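Local coordinates for phosphoinositide 3-kinase adapter protein 1 (Homo sapiens, PDB 5FOR), which links B-cell receptor and Toll-like receptor signalling to phosphoinositide 3-kinase, docking its regulatory subunit and restraining inflammatory cytokine production, at residues V12-A17 against S69-Q74. Sequence-based numbering, arbitrary orientation.
Sequences VYSPDA and SAELVQ
Asp16 grips the start of helix 70-76 with both carboxylate oxygens. Asp16 OD2 accepts a fairly straight bond from Glu71 N at 3.1 Å, on its syn side but 29° out of the carboxylate plane. Asp16 OD1 lies 2.8 Å from Ser69 OG, within hydrogen-bonding distance. This is the TIR domain, a parallel sheet flanked by helices, and the contact joins the turn after strand 9-13 to the helix after the neighbouring strand 63-68. Asp16 CG sits between its own backbone N and carbonyl carbon (chi1 59°), turning the carboxylate onto the helix's first turn, where the N-terminal end of the helix would probably stabilise its negative charge. Ser69 is the N-cap, its OG weakly accepting from Leu72 N. Glu71 answers in the reverse direction: its extended chain runs antiparallel past Asp16, and Glu71 OE1 takes a weak, bent bond from Asp16 N at 3.3 Å. The two carboxylates, their planes 62° apart, come close enough that their charges probably oppose each other. Glu71 OE2 reaches Pro15 CD at 3.4 Å, the two side chains crossing at about a right angle, while Glu71 CG lies against Ser14 CB. Shortening Glu71 to an alanine is likely to leave Asp16 N without this acceptor and Pro15 CD without the carboxylate against it. Further in, Leu72 CD1 packs on the end of strand 9-13, 4.2 Å from Val12 CG1. Leu44 and Val66 also border this leucine. Ser14 OG, bonded to Leu44 O, also lies against the helix, 3.4 Å from Leu72 CA.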
# COMPACT_ATOMS: atom_id res chain seq x y z
N VAL A 12 0.76 -2.01 3.00
CA VAL A 12 1.12 -3.31 2.43
C VAL A 12 2.54 -3.26 1.87
O VAL A 12 2.86 -2.42 1.03
CB VAL A 12 0.12 -3.71 1.34
CG1 VAL A 12 0.39 -5.11 0.87
CG2 VAL A 12 -1.29 -3.57 1.88
N TYR A 13 3.41 -4.14 2.33
CA TYR A 13 4.81 -4.09 1.91
C TYR A 13 5.46 -5.47 1.95
O TYR A 13 4.92 -6.42 2.49
CB TYR A 13 5.60 -3.12 2.80
CG TYR A 13 5.84 -3.66 4.19
CD1 TYR A 13 4.78 -3.85 5.08
CD2 TYR A 13 7.11 -4.02 4.60
CE1 TYR A 13 4.98 -4.36 6.35
CE2 TYR A 13 7.33 -4.53 5.86
CZ TYR A 13 6.25 -4.70 6.74
OH TYR A 13 6.47 -5.21 7.99
N SER A 14 6.64 -5.58 1.36
CA SER A 14 7.42 -6.78 1.47
C SER A 14 8.68 -6.48 2.28
O SER A 14 9.07 -5.32 2.41
CB SER A 14 7.76 -7.34 0.08
OG SER A 14 6.62 -7.97 -0.47
N PRO A 15 9.31 -7.53 2.83
CA PRO A 15 10.48 -7.30 3.69
C PRO A 15 11.60 -6.45 3.08
O PRO A 15 12.28 -5.79 3.86
CB PRO A 15 10.97 -8.72 4.01
CG PRO A 15 9.71 -9.64 3.81
CD PRO A 15 8.92 -8.96 2.74
N ASP A 16 11.77 -6.41 1.77
CA ASP A 16 12.84 -5.55 1.22
C ASP A 16 12.56 -4.05 1.37
O ASP A 16 13.47 -3.24 1.20
CB ASP A 16 13.12 -5.89 -0.25
CG ASP A 16 11.89 -5.74 -1.15
OD1 ASP A 16 10.77 -5.54 -0.62
OD2 ASP A 16 12.05 -5.83 -2.40
N ALA A 17 11.32 -3.68 1.70
CA ALA A 17 10.92 -2.29 1.90
C ALA A 17 10.48 -2.03 3.37
O ALA A 17 9.78 -1.05 3.67
CB ALA A 17 9.78 -1.92 0.92
N SER A 69 7.83 -2.39 -4.05
CA SER A 69 9.19 -2.91 -4.16
C SER A 69 9.25 -4.09 -5.15
O SER A 69 8.22 -4.63 -5.54
CB SER A 69 9.70 -3.36 -2.77
OG SER A 69 8.77 -4.26 -2.18
N ALA A 70 10.46 -4.50 -5.53
CA ALA A 70 10.68 -5.66 -6.40
C ALA A 70 10.08 -6.93 -5.84
O ALA A 70 9.45 -7.68 -6.56
CB ALA A 70 12.18 -5.87 -6.63
N GLU A 71 10.28 -7.17 -4.55
CA GLU A 71 9.76 -8.37 -3.90
C GLU A 71 8.24 -8.33 -3.84
O GLU A 71 7.59 -9.37 -3.88
CB GLU A 71 10.35 -8.52 -2.50
CG GLU A 71 10.04 -9.84 -1.83
CD GLU A 71 10.68 -9.95 -0.44
OE1 GLU A 71 11.56 -9.12 -0.12
OE2 GLU A 71 10.28 -10.86 0.32
N LEU A 72 7.67 -7.14 -3.76
CA LEU A 72 6.24 -7.04 -3.69
C LEU A 72 5.62 -7.34 -5.06
O LEU A 72 4.65 -8.10 -5.12
CB LEU A 72 5.80 -5.67 -3.16
CG LEU A 72 4.27 -5.66 -3.02
CD1 LEU A 72 3.83 -5.51 -1.58
CD2 LEU A 72 3.62 -4.59 -3.90
N VAL A 73 6.16 -6.79 -6.15
CA VAL A 73 5.50 -7.04 -7.44
C VAL A 73 5.62 -8.51 -7.80
O VAL A 73 4.73 -9.05 -8.46
CB VAL A 73 5.99 -6.12 -8.62
CG1 VAL A 73 6.69 -4.88 -8.16
CG2 VAL A 73 6.74 -6.89 -9.70
N GLN A 74 6.66 -9.20 -7.33
CA GLN A 74 6.72 -10.66 -7.52
C GLN A 74 5.45 -11.37 -7.03
O GLN A 74 5.11 -12.43 -7.54
CB GLN A 74 7.93 -11.27 -6.82
CG GLN A 74 9.18 -11.29 -7.67
CD GLN A 74 10.42 -11.52 -6.83
OE1 GLN A 74 10.35 -12.04 -5.71
NE2 GLN A 74 11.58 -11.12 -7.37
O HOH W 1 7.22 -3.63 -0.45